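Local coordinates for fasciclin I (Drosophila melanogaster, PDB 1O70), which serves as a neural cell adhesion molecule built of repeated FAS1 domains, the fourth of which contains the contacts described here, at residues His234-Asp239 / Val257-Phe262; Glu241-Asp246 / Arg290-Cys295; Asp246-Ser251 / Val270-Gly275; Lys284-Tyr289 / His301-Pro306. All coordinates share one frame; numbering follows the deposited sequence.

Contact 1: residues His234-Asp239 / Val257-Phe262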
# COMPACT_ATOMS: atom_id res chain seq x y z
N HIS A 234 -12.34 12.49 -1.55
CA HIS A 234 -11.58 11.25 -1.62
C HIS A 234 -11.61 10.43 -0.33
O HIS A 234 -11.17 9.28 -0.31
CB HIS A 234 -10.11 11.53 -1.96
CG HIS A 234 -9.90 12.17 -3.29
ND1 HIS A 234 -10.26 13.47 -3.55
CD2 HIS A 234 -9.34 11.70 -4.43
CE1 HIS A 234 -9.94 13.77 -4.80
NE2 HIS A 234 -9.38 12.71 -5.35
N LEU A 235 -12.15 11.03 0.73
CA LEU A 235 -12.18 10.39 2.04
C LEU A 235 -13.51 9.85 2.54
O LEU A 235 -14.42 10.62 2.86
CB LEU A 235 -11.63 11.36 3.09
CG LEU A 235 -11.45 10.78 4.50
CD1 LEU A 235 -10.37 9.70 4.47
CD2 LEU A 235 -11.08 11.89 5.48
N ALA A 236 -13.60 8.53 2.62
CA ALA A 236 -14.79 7.85 3.09
C ALA A 236 -14.66 7.56 4.58
O ALA A 236 -13.68 6.97 5.02
CB ALA A 236 -14.99 6.55 2.33
N ILE A 237 -15.65 7.98 5.36
CA ILE A 237 -15.62 7.79 6.80
C ILE A 237 -16.80 6.97 7.31
O ILE A 237 -17.94 7.38 7.17
CB ILE A 237 -15.64 9.16 7.53
CG1 ILE A 237 -14.53 10.05 6.95
CG2 ILE A 237 -15.49 8.96 9.03
CD1 ILE A 237 -14.54 11.50 7.45
N SER A 238 -16.51 5.80 7.87
CA SER A 238 -17.57 4.95 8.43
C SER A 238 -17.02 4.09 9.57
O SER A 238 -15.89 4.31 10.03
CB SER A 238 -18.22 4.07 7.35
OG SER A 238 -17.41 2.98 6.95
N ASP A 239 -17.82 3.15 10.05
CA ASP A 239 -17.38 2.30 11.14
C ASP A 239 -16.47 1.19 10.63
O ASP A 239 -15.77 0.54 11.40
CB ASP A 239 -18.60 1.70 11.86
CG ASP A 239 -19.47 0.87 10.93
OD1 ASP A 239 -19.51 1.17 9.72
OD2 ASP A 239 -20.11 -0.09 11.41
N VAL A 257 -21.37 1.79 -6.07
CA VAL A 257 -21.01 1.85 -4.66
C VAL A 257 -21.23 3.26 -4.13
O VAL A 257 -20.95 4.24 -4.81
CB VAL A 257 -19.54 1.46 -4.45
CG1 VAL A 257 -19.20 1.49 -2.97
CG2 VAL A 257 -19.29 0.08 -5.03
N ILE A 258 -21.74 3.35 -2.91
CA ILE A 258 -21.98 4.64 -2.29
C ILE A 258 -21.37 4.68 -0.91
O ILE A 258 -21.79 3.94 -0.01
CB ILE A 258 -23.48 4.92 -2.16
CG1 ILE A 258 -24.18 4.61 -3.48
CG2 ILE A 258 -23.70 6.37 -1.77
CD1 ILE A 258 -25.69 4.69 -3.40
N LEU A 259 -20.39 5.54 -0.73
CA LEU A 259 -19.73 5.64 0.56
C LEU A 259 -19.90 7.03 1.15
O LEU A 259 -19.91 8.03 0.42
CB LEU A 259 -18.24 5.33 0.41
CG LEU A 259 -17.83 3.99 -0.20
CD1 LEU A 259 -16.32 3.90 -0.19
CD2 LEU A 259 -18.44 2.83 0.58
N PRO A 260 -20.04 7.11 2.48
CA PRO A 260 -20.21 8.39 3.17
C PRO A 260 -18.89 9.14 3.17
O PRO A 260 -17.85 8.55 3.46
CB PRO A 260 -20.59 7.98 4.59
CG PRO A 260 -21.13 6.59 4.44
CD PRO A 260 -20.24 5.98 3.41
N THR A 261 -18.91 10.42 2.82
CA THR A 261 -17.68 11.20 2.86
C THR A 261 -17.86 12.08 4.08
O THR A 261 -18.67 11.77 4.95
CB THR A 261 -17.49 12.10 1.64
OG1 THR A 261 -18.48 13.14 1.66
CG2 THR A 261 -17.61 11.29 0.36
N PHE A 262 -17.13 13.19 4.16
CA PHE A 262 -17.26 14.06 5.32
C PHE A 262 -18.60 14.78 5.41
O PHE A 262 -19.33 14.63 6.39
CB PHE A 262 -16.13 15.08 5.35
CG PHE A 262 -15.99 15.78 6.68
CD1 PHE A 262 -15.65 15.07 7.82
CD2 PHE A 262 -16.17 17.16 6.77
CE1 PHE A 262 -15.50 15.71 9.06
CE2 PHE A 262 -16.01 17.82 8.00
CZ PHE A 262 -15.68 17.10 9.14

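Contact 2: residues Glu241-Asp246 / Arg290-Cys295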
# COMPACT_ATOMS: atom_id res chain seq x y z
N GLU A 241 -13.81 -0.32 7.12
CA GLU A 241 -12.97 0.06 6.00
C GLU A 241 -13.31 -0.80 4.80
O GLU A 241 -13.70 -1.96 4.95
CB GLU A 241 -11.49 -0.10 6.34
CG GLU A 241 -11.12 -1.39 7.04
CD GLU A 241 -9.70 -1.37 7.54
OE1 GLU A 241 -8.79 -1.63 6.72
OE2 GLU A 241 -9.49 -1.07 8.74
N TYR A 242 -13.18 -0.23 3.62
CA TYR A 242 -13.52 -0.97 2.43
C TYR A 242 -12.29 -1.42 1.65
O TYR A 242 -11.45 -0.60 1.29
CB TYR A 242 -14.42 -0.12 1.54
CG TYR A 242 -15.69 0.30 2.25
CD1 TYR A 242 -15.68 1.34 3.18
CD2 TYR A 242 -16.89 -0.36 2.01
CE1 TYR A 242 -16.84 1.70 3.86
CE2 TYR A 242 -18.06 -0.01 2.68
CZ TYR A 242 -18.03 1.02 3.61
OH TYR A 242 -19.18 1.36 4.28
N THR A 243 -12.16 -2.72 1.44
CA THR A 243 -11.03 -3.20 0.66
C THR A 243 -11.48 -3.08 -0.78
O THR A 243 -12.68 -3.02 -1.07
CB THR A 243 -10.67 -4.68 0.95
OG1 THR A 243 -11.73 -5.54 0.52
CG2 THR A 243 -10.41 -4.88 2.43
N MET A 244 -10.52 -3.04 -1.69
CA MET A 244 -10.85 -2.90 -3.08
C MET A 244 -11.76 -4.08 -3.47
O MET A 244 -12.65 -3.94 -4.31
CB MET A 244 -9.57 -2.86 -3.92
CG MET A 244 -9.68 -2.11 -5.22
SD MET A 244 -10.44 -0.49 -5.14
CE MET A 244 -9.10 0.54 -4.71
N LYS A 245 -11.56 -5.23 -2.82
CA LYS A 245 -12.37 -6.42 -3.10
C LYS A 245 -13.79 -6.22 -2.60
O LYS A 245 -14.72 -6.87 -3.08
CB LYS A 245 -11.75 -7.65 -2.44
CG LYS A 245 -12.04 -8.95 -3.15
CD LYS A 245 -11.27 -10.09 -2.51
CE LYS A 245 -11.54 -11.41 -3.22
NZ LYS A 245 -10.93 -12.57 -2.50
N ASP A 246 -13.97 -5.34 -1.62
CA ASP A 246 -15.31 -5.06 -1.10
C ASP A 246 -16.05 -4.20 -2.11
O ASP A 246 -17.18 -4.49 -2.48
CB ASP A 246 -15.27 -4.31 0.24
CG ASP A 246 -14.73 -5.15 1.38
OD1 ASP A 246 -14.81 -6.40 1.32
OD2 ASP A 246 -14.23 -4.55 2.36
N ARG A 290 -2.08 1.32 -6.28
CA ARG A 290 -1.74 0.49 -5.13
C ARG A 290 -3.04 0.30 -4.35
O ARG A 290 -3.49 1.21 -3.63
CB ARG A 290 -0.71 1.18 -4.23
CG ARG A 290 0.73 1.08 -4.71
CD ARG A 290 1.61 2.02 -3.94
NE ARG A 290 1.57 1.75 -2.50
CZ ARG A 290 1.91 2.64 -1.58
NH1 ARG A 290 2.31 3.86 -1.95
NH2 ARG A 290 1.85 2.32 -0.29
N PRO A 291 -3.67 -0.86 -4.51
CA PRO A 291 -4.91 -1.09 -3.78
C PRO A 291 -4.64 -1.64 -2.39
O PRO A 291 -3.60 -2.24 -2.13
CB PRO A 291 -5.61 -2.12 -4.63
CG PRO A 291 -4.46 -2.96 -5.09
CD PRO A 291 -3.47 -1.90 -5.53
N ASP A 292 -5.59 -1.42 -1.50
CA ASP A 292 -5.50 -1.97 -0.17
C ASP A 292 -4.24 -1.70 0.64
O ASP A 292 -3.65 -2.63 1.17
CB ASP A 292 -5.73 -3.48 -0.28
CG ASP A 292 -6.96 -3.81 -1.12
OD1 ASP A 292 -8.01 -3.19 -0.88
OD2 ASP A 292 -6.87 -4.66 -2.03
N VAL A 293 -3.82 -0.44 0.73
CA VAL A 293 -2.64 -0.13 1.53
C VAL A 293 -3.19 0.01 2.95
O VAL A 293 -3.53 1.10 3.39
CB VAL A 293 -1.98 1.19 1.06
CG1 VAL A 293 -0.81 1.56 1.97
CG2 VAL A 293 -1.49 1.03 -0.39
N GLU A 294 -3.29 -1.12 3.65
CA GLU A 294 -3.86 -1.14 4.99
C GLU A 294 -3.18 -0.28 6.04
O GLU A 294 -1.96 -0.11 6.03
CB GLU A 294 -3.91 -2.56 5.52
CG GLU A 294 -5.12 -3.34 5.06
CD GLU A 294 -5.01 -4.78 5.48
OE1 GLU A 294 -4.60 -5.04 6.64
OE2 GLU A 294 -5.34 -5.65 4.64
N CYS A 295 -3.99 0.25 6.95
CA CYS A 295 -3.50 1.08 8.05
C CYS A 295 -4.15 0.63 9.35
O CYS A 295 -4.99 -0.27 9.35
CB CYS A 295 -3.82 2.54 7.79
SG CYS A 295 -2.98 3.23 6.35
O HOH W 1 -9.07 -6.25 -1.93

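Contact 3: residues Asp246-Ser251 / Val270-Gly275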
# COMPACT_ATOMS: atom_id res chain seq x y z
N ASP A 246 -13.97 -5.34 -1.62
CA ASP A 246 -15.31 -5.06 -1.10
C ASP A 246 -16.05 -4.20 -2.11
O ASP A 246 -17.18 -4.49 -2.48
CB ASP A 246 -15.27 -4.31 0.24
CG ASP A 246 -14.73 -5.15 1.38
OD1 ASP A 246 -14.81 -6.40 1.32
OD2 ASP A 246 -14.23 -4.55 2.36
N LEU A 247 -15.39 -3.14 -2.57
CA LEU A 247 -16.00 -2.23 -3.53
C LEU A 247 -16.45 -2.98 -4.78
O LEU A 247 -17.48 -2.67 -5.37
CB LEU A 247 -15.01 -1.13 -3.90
CG LEU A 247 -14.40 -0.41 -2.69
CD1 LEU A 247 -13.39 0.61 -3.17
CD2 LEU A 247 -15.49 0.25 -1.86
N VAL A 248 -15.66 -3.97 -5.19
CA VAL A 248 -15.98 -4.77 -6.37
C VAL A 248 -17.26 -5.57 -6.12
O VAL A 248 -18.18 -5.55 -6.95
CB VAL A 248 -14.83 -5.75 -6.72
CG1 VAL A 248 -15.26 -6.70 -7.83
CG2 VAL A 248 -13.60 -4.97 -7.15
N LYS A 249 -17.32 -6.26 -4.99
CA LYS A 249 -18.49 -7.06 -4.63
C LYS A 249 -19.74 -6.19 -4.51
O LYS A 249 -20.81 -6.58 -4.96
CB LYS A 249 -18.24 -7.80 -3.32
CG LYS A 249 -19.39 -8.66 -2.86
CD LYS A 249 -19.06 -9.34 -1.54
CE LYS A 249 -20.19 -10.24 -1.07
NZ LYS A 249 -19.91 -10.85 0.27
N PHE A 250 -19.60 -5.02 -3.90
CA PHE A 250 -20.73 -4.12 -3.75
C PHE A 250 -21.21 -3.66 -5.12
O PHE A 250 -22.37 -3.86 -5.47
CB PHE A 250 -20.36 -2.88 -2.92
CG PHE A 250 -20.29 -3.13 -1.44
CD1 PHE A 250 -19.53 -4.17 -0.92
CD2 PHE A 250 -20.95 -2.28 -0.55
CE1 PHE A 250 -19.42 -4.36 0.46
CE2 PHE A 250 -20.86 -2.46 0.82
CZ PHE A 250 -20.09 -3.50 1.33
N SER A 251 -20.32 -3.07 -5.91
CA SER A 251 -20.73 -2.58 -7.22
C SER A 251 -21.15 -3.71 -8.16
O SER A 251 -21.67 -3.46 -9.25
CB SER A 251 -19.61 -1.75 -7.87
OG SER A 251 -18.61 -2.55 -8.44
N VAL A 270 -16.45 0.09 -9.04
CA VAL A 270 -15.14 -0.54 -9.15
C VAL A 270 -15.19 -1.84 -9.94
O VAL A 270 -16.10 -2.65 -9.74
CB VAL A 270 -14.56 -0.85 -7.75
CG1 VAL A 270 -13.15 -1.40 -7.87
CG2 VAL A 270 -14.57 0.41 -6.88
N GLU A 271 -14.22 -2.06 -10.82
CA GLU A 271 -14.18 -3.28 -11.63
C GLU A 271 -12.80 -3.92 -11.69
O GLU A 271 -11.80 -3.27 -11.39
CB GLU A 271 -14.64 -2.98 -13.06
CG GLU A 271 -15.94 -2.20 -13.15
CD GLU A 271 -16.29 -1.79 -14.57
OE1 GLU A 271 -15.35 -1.61 -15.39
OE2 GLU A 271 -17.49 -1.62 -14.87
N GLU A 272 -12.75 -5.19 -12.07
CA GLU A 272 -11.48 -5.90 -12.21
C GLU A 272 -11.10 -5.78 -13.68
O GLU A 272 -11.96 -5.90 -14.56
CB GLU A 272 -11.59 -7.32 -11.67
CG GLU A 272 -11.96 -7.40 -10.19
CD GLU A 272 -12.07 -8.82 -9.69
OE1 GLU A 272 -11.85 -9.75 -10.49
OE2 GLU A 272 -12.36 -9.01 -8.49
N GLU A 273 -9.82 -5.55 -13.94
CA GLU A 273 -9.35 -5.42 -15.31
C GLU A 273 -7.90 -5.86 -15.42
O GLU A 273 -6.99 -5.16 -14.99
CB GLU A 273 -9.47 -3.96 -15.76
CG GLU A 273 -10.49 -3.75 -16.85
CD GLU A 273 -10.79 -2.29 -17.09
OE1 GLU A 273 -9.83 -1.51 -17.29
OE2 GLU A 273 -11.99 -1.92 -17.07
N ALA A 274 -7.69 -7.04 -15.98
CA ALA A 274 -6.34 -7.56 -16.15
C ALA A 274 -5.54 -7.51 -14.86
O ALA A 274 -4.41 -7.00 -14.84
CB ALA A 274 -5.62 -6.77 -17.24
N GLY A 275 -6.11 -8.02 -13.77
CA GLY A 275 -5.41 -8.05 -12.50
C GLY A 275 -5.48 -6.80 -11.65
O GLY A 275 -5.36 -6.87 -10.42

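Contact 4: residues Lys284-Tyr289 / His301-Pro306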
# COMPACT_ATOMS: atom_id res chain seq x y z
N LYS A 284 -15.14 9.55 -15.65
CA LYS A 284 -13.73 9.21 -15.64
C LYS A 284 -13.43 7.78 -15.19
O LYS A 284 -14.19 7.16 -14.43
CB LYS A 284 -12.97 10.25 -14.80
CG LYS A 284 -13.17 11.66 -15.35
CD LYS A 284 -12.00 12.60 -15.09
CE LYS A 284 -12.22 13.94 -15.80
NZ LYS A 284 -11.03 14.86 -15.65
N LYS A 285 -12.34 7.25 -15.70
CA LYS A 285 -11.91 5.91 -15.38
C LYS A 285 -10.48 6.04 -14.85
O LYS A 285 -9.56 6.38 -15.59
CB LYS A 285 -11.95 5.04 -16.64
CG LYS A 285 -11.68 3.58 -16.42
CD LYS A 285 -12.05 2.78 -17.65
CE LYS A 285 -11.68 1.31 -17.47
NZ LYS A 285 -12.07 0.51 -18.66
N ILE A 286 -10.32 5.79 -13.56
CA ILE A 286 -9.01 5.90 -12.93
C ILE A 286 -8.51 4.55 -12.41
O ILE A 286 -9.21 3.85 -11.67
CB ILE A 286 -9.04 6.88 -11.72
CG1 ILE A 286 -9.32 8.31 -12.19
CG2 ILE A 286 -7.69 6.85 -10.99
CD1 ILE A 286 -10.78 8.66 -12.31
N ASN A 287 -7.29 4.19 -12.79
CA ASN A 287 -6.71 2.93 -12.35
C ASN A 287 -6.23 3.05 -10.91
O ASN A 287 -5.67 4.07 -10.51
CB ASN A 287 -5.52 2.53 -13.23
CG ASN A 287 -5.93 2.12 -14.63
OD1 ASN A 287 -7.07 1.69 -14.86
ND2 ASN A 287 -5.01 2.23 -15.57
N VAL A 288 -6.46 1.99 -10.14
CA VAL A 288 -6.02 1.95 -8.76
C VAL A 288 -4.59 1.39 -8.80
O VAL A 288 -4.40 0.20 -9.03
CB VAL A 288 -6.93 1.03 -7.91
CG1 VAL A 288 -6.48 1.04 -6.46
CG2 VAL A 288 -8.38 1.48 -8.01
N TYR A 289 -3.60 2.25 -8.61
CA TYR A 289 -2.19 1.85 -8.66
C TYR A 289 -1.75 0.95 -7.51
O TYR A 289 -1.08 -0.06 -7.72
CB TYR A 289 -1.30 3.10 -8.73
CG TYR A 289 0.16 2.79 -8.90
CD1 TYR A 289 0.62 2.14 -10.05
CD2 TYR A 289 1.08 3.13 -7.92
CE1 TYR A 289 1.97 1.84 -10.21
CE2 TYR A 289 2.44 2.83 -8.07
CZ TYR A 289 2.87 2.18 -9.22
OH TYR A 289 4.21 1.87 -9.37
N HIS A 301 -6.10 3.67 -0.79
CA HIS A 301 -6.01 3.12 -2.15
C HIS A 301 -5.33 4.17 -3.02
O HIS A 301 -5.90 5.24 -3.29
CB HIS A 301 -7.40 2.83 -2.71
CG HIS A 301 -8.21 1.88 -1.87
ND1 HIS A 301 -7.91 0.54 -1.77
CD2 HIS A 301 -9.30 2.09 -1.10
CE1 HIS A 301 -8.79 -0.04 -0.97
NE2 HIS A 301 -9.65 0.87 -0.56
N VAL A 302 -4.12 3.89 -3.48
CA VAL A 302 -3.41 4.86 -4.30
C VAL A 302 -3.94 4.86 -5.72
O VAL A 302 -3.89 3.84 -6.42
CB VAL A 302 -1.90 4.60 -4.32
CG1 VAL A 302 -1.22 5.66 -5.16
CG2 VAL A 302 -1.36 4.64 -2.90
N ILE A 303 -4.46 6.00 -6.16
CA ILE A 303 -5.00 6.08 -7.50
C ILE A 303 -4.12 6.84 -8.49
O ILE A 303 -3.22 7.58 -8.08
CB ILE A 303 -6.42 6.64 -7.45
CG1 ILE A 303 -6.43 8.08 -6.93
CG2 ILE A 303 -7.26 5.76 -6.52
CD1 ILE A 303 -7.83 8.67 -6.86
N ASP A 304 -4.36 6.63 -9.78
CA ASP A 304 -3.57 7.24 -10.85
C ASP A 304 -3.85 8.71 -11.11
O ASP A 304 -2.99 9.44 -11.60
CB ASP A 304 -3.78 6.49 -12.16
CG ASP A 304 -2.85 5.30 -12.32
OD1 ASP A 304 -3.21 4.39 -13.09
OD2 ASP A 304 -1.75 5.28 -11.71
N TYR A 305 -5.07 9.13 -10.80
CA TYR A 305 -5.48 10.50 -11.04
C TYR A 305 -6.53 10.87 -10.00
O TYR A 305 -7.35 10.04 -9.61
CB TYR A 305 -6.08 10.61 -12.45
CG TYR A 305 -6.22 12.01 -13.00
CD1 TYR A 305 -5.11 12.72 -13.46
CD2 TYR A 305 -7.47 12.65 -13.02
CE1 TYR A 305 -5.23 14.02 -13.95
CE2 TYR A 305 -7.60 13.96 -13.51
CZ TYR A 305 -6.48 14.64 -13.96
OH TYR A 305 -6.59 15.94 -14.41
N PRO A 306 -6.52 12.12 -9.54
CA PRO A 306 -7.47 12.59 -8.53
C PRO A 306 -8.90 12.71 -9.06
O PRO A 306 -9.11 12.96 -10.24
CB PRO A 306 -6.89 13.94 -8.12
CG PRO A 306 -6.24 14.42 -9.38
CD PRO A 306 -5.57 13.19 -9.91

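Contact 1: residues His234-Asp239 / Val257-Phe262
Ala236 and Ile237 meet Pro260 to Phe262 in a crossing of two edge strands, 235-238 and 257-260, at the rim of the FAS1 4 domain. Their axes run at 74° to each other, far from either parallel or antiparallel pairing, and only one backbone hydrogen bond is made between the segments. Ile237 N gives it to Pro260 O at 3.0 Å. Close by, Thr261 CA lies 3.3 Å from Leu235 O in a CA-H...O contact. These two strands are the outermost of one seven-stranded mixed sheet, 235-238 pairing with strand 193-199 and 257-260 with strand 265-273; the sheet therefore curls until its edges touch, consistent with the beta-wedge of FAS1 domains. Inside the crossing, Ala236 CB rests 3.9 Å from Leu259 CD1, and Leu259 also packs on Tyr242 and on Leu247 of helix 244-253. Towards the outer end, a chi1 of -166° swings the Phe262 ring away from its backbone N and lays it side by side with Ile237, whose CD1 meets the ring edge in plane, 3.8 Å from Phe262 CD1. The hydroxyl of Thr261 is used within its own turn, bonded to the backbone N of Asp264.

Contact 2: residues Glu241-Asp246 / Arg290-Cys295
Thr243 and Asp292 face each other with CA atoms 5.7 Å apart, where the chain entering helix 244-253 runs past strand 284-295 with end-to-end directions differing by 153°. Its first torsion (chi1 -48°) sets Asp292 CG beside the backbone N and carries the carboxylate to the helix start. Its OD1 accepts from Met244 N at 2.6 Å through the syn lone pair, and the N-H points almost straight at it (178°). The second oxygen works through a water that takes the Lys245 N-H and donates to Asp292 OD2 at 2.7 Å. The helix opens with a capping box: Thr243 N gives to Asp246 OD2 from above the carboxylate plane, while Asp246 N returns a weak bond to Thr243 OG1. Asp292 thus serves N-H groups of the first turn from outside the helix, and that helix end would probably favour its charged form. With an alanine here the Met244 N-H is likely to lose its carboxylate acceptor, and the water on Lys245 N its second partner. Met244 CB and Pro291 CB touch at 4.1 Å, their side chains crossing at about a right angle, and both residues pack against Tyr277. Asp292 N is bonded to His301 ND1 of strand 298-303.

Contact 3: residues Asp246-Ser251 / Val270-Gly275
Apolar contacts carry most of this meeting, and Val270 is at their centre, one methyl on Leu247 and the other on Val248. Val270 CG2 lies against Leu247 CB (3.4 Å), and it also reaches Leu247 CD1. The other branch, Val270 CG1, lies 3.7 Å from Val248 CG2, the two valines crossing at about a right angle. With CG1 anti to the backbone N (chi1 -176°), Val270 directs one branch at each helix residue. On the outer side, Val248 CG1 meets the extended chain of Glu272, 3.8 Å from its OE2, so that a carboxylate-bearing side chain flanks the apolar patch.

The polar part is one side chain: Ser251 OG lies 2.8 Å from Val270 O in a weak hydrogen bond. Leu247 O and Val248 O, in the turn before Ser251, are also near enough to take the same proton, so the hydroxyl's choice is not settled.

Around the pair, Leu247 and Ser251 also touch Val257 of the adjoining strand, and Val248 and Glu272 touch Tyr277 of strand 276-281. The axes of helix and strand stand 110° apart at a closest approach of 7.0 Å: helix 244-253 packs across strands 257-260 and 265-273 of the curved sheet, as in the alpha/beta architecture of the FAS1 fold.

Contact 4: residues Lys284-Tyr289 / His301-Pro306
Val302 CG1 lies at the edge of the Tyr289 ring, near its plane, while Arg200 makes a cation-pi contact with that ring. The Tyr305 ring has Pro306 CD over one face, offset toward the rim, and Lys284 NZ comes obliquely to its CE2 at 4.1 Å; the ammonium group is itself bonded to Leu308 O. The Asn287 amide and the Asp304 carboxylate are turned 64° against each other, their side chains crossing obliquely.

Asp304 OD2 sits 3.7 Å from Tyr289 CB and OD1 faces Asn287 CB, so this carboxylate lies between Asn287 and Tyr289, with Arg200 as a weak, long ion-pair partner. A leucine in its place would probably leave Arg200 without that negative charge and set an apolar branch beside the Asn287 amide.

Ile286 lies on the side of the strand away from Asn287: its CG2 packs 3.8 Å from Ile303 CB and lies against the Tyr305 backbone, while the torsion setting CG1 anti to the carbonyl carbon (chi1 -65°) brings that branch 4.0 Å from Tyr305 CB.

Backbone bonds fix the register. Asp304 N gives to Asn287 O at 3.0 Å, and Tyr289 N makes a weak bond to Val302 O. Between them Val288 and Ile303 form an antiparallel non-hydrogen-bonded pair, CA atoms 4.4 Å apart: a beta hairpin of strands 284-295 and 298-303, whose first strand turns a corner at Tyr289, in the FAS1 sheet.

In the fold
All four contacts belong to the FAS1 4 domain and reach one seven-stranded mixed sheet, their centres 11 to 17 Å apart. Contact 4 holds two adjacent inner strands, 284-295 and 298-303, whereas contact 1 joins the two outermost ones. Helix 244-253 is common to contacts 2 and 3, which share Asp246; contact 3 is nested inside the loop closed by contact 2, and contact 1 crosses both along the chain. Contact 4 follows contacts 1 and 3 and crosses contact 2. Between them, Tyr242 O accepts from His301 NE2, Val257 packs on Leu247, and Lys285 forms a salt bridge with Glu273. This ties helix, edge strands and central hairpin together within one domain of the adhesion protein.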